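Local coordinates for phosphate-binding protein PstS 2 (Streptococcus pneumoniae, PDB 4H1X) that probably serves as the membrane-anchored solute-binding component of the PstSACB ABC transporter, capturing phosphate for import into the cell, at residues S115-D120 with Q152-K157. Numbering follows the deposited sequence. Where two conformers were deposited one is given.
Sequences SKLGQD and QHLSGK
Gln152 lies alongside Asp120 where, in this periplasmic-binding-protein fold, the first turn of a helix packs against a strand's early residues and the loop before them; segments 116-120 and 155-157 run at 94° to each other. The two polar side chains run past each other in opposite directions, with Asp120 OD1 3.6 Å from Gln152 CD. A water donates to Asp120 OD2 and accepts from Gln152 N at 2.7 Å. OD2 also hydrogen-bonds the hydroxyls of Tyr177 and Tyr149, so three partners grip this buried aspartate. Leu154 brings the apolar part: its branched end lets CD1 sit 3.7 Å from Asp120 CB and also meet Leu117 CD1, while Val184 of the adjacent strand touches both leucines. Leu117 points toward the strand, and with CG anti to the backbone N (chi1 173°) its methyls divide between Leu154 and Gly156. At Gly156 the bare backbone lets Leu117 CD2 settle 3.6 Å from Gly156 C; a glycine also suits the positive phi there. The CB of Lys157 points away from the helix, and its backbone takes part: a water donates to Lys157 O and lies 2.8 Å from Ser115 OG, the N-cap hydroxyl that serine supplies to accept from Gly118 N at 3.0 Å.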
loop_
_atom_site.group_PDB
_atom_site.type_symbol
_atom_site.label_atom_id
_atom_site.label_comp_id
_atom_site.label_asym_id
_atom_site.label_seq_id
_atom_site.Cartn_x
_atom_site.Cartn_y
_atom_site.Cartn_z
ATOM N N SER A 115 -21.164 -12.976 6.607
ATOM C CA SER A 115 -22.168 -13.817 5.935
ATOM C C SER A 115 -21.528 -14.994 5.219
ATOM O O SER A 115 -20.328 -14.967 4.970
ATOM C CB SER A 115 -22.953 -12.974 4.929
ATOM O OG SER A 115 -22.137 -12.500 3.864
ATOM N N LYS A 116 -22.328 -16.028 4.880
ATOM C CA LYS A 116 -21.854 -17.163 4.078
ATOM C C LYS A 116 -21.259 -16.630 2.754
ATOM O O LYS A 116 -20.213 -17.106 2.306
ATOM C CB LYS A 116 -23.042 -18.098 3.797
ATOM C CG LYS A 116 -22.668 -19.456 3.211
ATOM C CD LYS A 116 -23.914 -20.334 3.091
ATOM C CE LYS A 116 -23.579 -21.735 2.655
ATOM N NZ LYS A 116 -23.226 -22.599 3.813
ATOM N N LEU A 117 -21.931 -15.636 2.136
ATOM C CA LEU A 117 -21.453 -15.046 0.887
ATOM C C LEU A 117 -20.073 -14.360 1.118
ATOM O O LEU A 117 -19.153 -14.577 0.316
ATOM C CB LEU A 117 -22.496 -14.062 0.318
ATOM C CG LEU A 117 -22.062 -13.238 -0.918
ATOM C CD1 LEU A 117 -21.739 -14.149 -2.103
ATOM C CD2 LEU A 117 -23.134 -12.230 -1.285
ATOM N N GLY A 118 -19.950 -13.554 2.183
ATOM C CA GLY A 118 -18.692 -12.892 2.555
ATOM C C GLY A 118 -17.587 -13.915 2.737
ATOM O O GLY A 118 -16.466 -13.721 2.253
ATOM N N GLN A 119 -17.898 -15.021 3.419
ATOM C CA GLN A 119 -16.946 -16.134 3.626
ATOM C C GLN A 119 -16.546 -16.786 2.285
ATOM O O GLN A 119 -15.375 -17.124 2.093
ATOM C CB GLN A 119 -17.558 -17.196 4.557
ATOM C CG GLN A 119 -17.699 -16.689 6.008
ATOM C CD GLN A 119 -18.359 -17.707 6.898
ATOM O OE1 GLN A 119 -19.432 -17.466 7.494
ATOM N NE2 GLN A 119 -17.779 -18.878 6.957
ATOM N N ASP A 120 -17.501 -16.911 1.338
ATOM C CA ASP A 120 -17.184 -17.482 0.019
ATOM C C ASP A 120 -16.233 -16.532 -0.743
ATOM O O ASP A 120 -15.299 -16.984 -1.411
ATOM C CB ASP A 120 -18.456 -17.744 -0.786
ATOM C CG ASP A 120 -18.173 -18.504 -2.071
ATOM O OD1 ASP A 120 -17.794 -19.692 -1.985
ATOM O OD2 ASP A 120 -18.183 -17.871 -3.144
ATOM N N GLN A 152 -19.984 -21.440 -6.414
ATOM C CA GLN A 152 -21.255 -21.980 -5.893
ATOM C C GLN A 152 -22.405 -21.277 -6.623
ATOM O O GLN A 152 -23.580 -21.592 -6.390
ATOM C CB GLN A 152 -21.380 -21.796 -4.353
ATOM C CG GLN A 152 -20.076 -22.013 -3.565
ATOM C CD GLN A 152 -20.258 -22.259 -2.081
ATOM O OE1 GLN A 152 -21.060 -21.615 -1.397
ATOM N NE2 GLN A 152 -19.456 -23.166 -1.531
ATOM N N HIS A 153 -22.037 -20.310 -7.519
ATOM C CA HIS A 153 -22.914 -19.442 -8.313
ATOM C C HIS A 153 -23.913 -18.810 -7.356
ATOM O O HIS A 153 -25.132 -18.996 -7.472
ATOM C CB HIS A 153 -23.572 -20.206 -9.474
ATOM C CG HIS A 153 -22.568 -20.797 -10.409
ATOM N ND1 HIS A 153 -21.967 -20.033 -11.400
ATOM C CD2 HIS A 153 -22.048 -22.047 -10.441
ATOM C CE1 HIS A 153 -21.121 -20.847 -12.014
ATOM N NE2 HIS A 153 -21.140 -22.072 -11.475
ATOM N N LEU A 154 -23.356 -18.121 -6.335
ATOM C CA LEU A 154 -24.143 -17.517 -5.269
ATOM C C LEU A 154 -24.833 -16.269 -5.719
ATOM O O LEU A 154 -24.616 -15.773 -6.827
ATOM C CB LEU A 154 -23.299 -17.215 -4.027
ATOM C CG LEU A 154 -22.757 -18.408 -3.232
ATOM C CD1 LEU A 154 -21.926 -17.932 -2.062
ATOM C CD2 LEU A 154 -23.877 -19.318 -2.728
ATOM N N SER A 155 -25.721 -15.791 -4.858
ATOM C CA SER A 155 -26.464 -14.586 -5.109
ATOM C C SER A 155 -26.479 -13.797 -3.840
ATOM O O SER A 155 -26.480 -14.365 -2.749
ATOM C CB SER A 155 -27.878 -14.901 -5.584
ATOM O OG SER A 155 -28.495 -13.722 -6.070
ATOM N N GLY A 156 -26.521 -12.494 -3.986
ATOM C CA GLY A 156 -26.559 -11.614 -2.841
ATOM C C GLY A 156 -25.658 -10.428 -3.054
ATOM O O GLY A 156 -25.064 -10.277 -4.123
ATOM N N LYS A 157 -25.569 -9.591 -2.026
ATOM C CA LYS A 157 -24.771 -8.370 -2.073
ATOM C C LYS A 157 -23.732 -8.368 -0.964
ATOM O O LYS A 157 -24.005 -8.812 0.155
ATOM C CB LYS A 157 -25.673 -7.121 -1.967
ATOM C CG LYS A 157 -24.930 -5.776 -2.086
ATOM C CD LYS A 157 -25.712 -4.613 -1.484
ATOM C CE LYS A 157 -24.869 -3.759 -0.555
ATOM N NZ LYS A 157 -24.928 -4.240 0.857
HETATM O O HOH W 1 -23.548 -10.390 2.636
HETATM O O HOH W 2 -16.775 -22.496 -3.319
HETATM O O HOH W 3 -19.862 -19.027 -5.176
#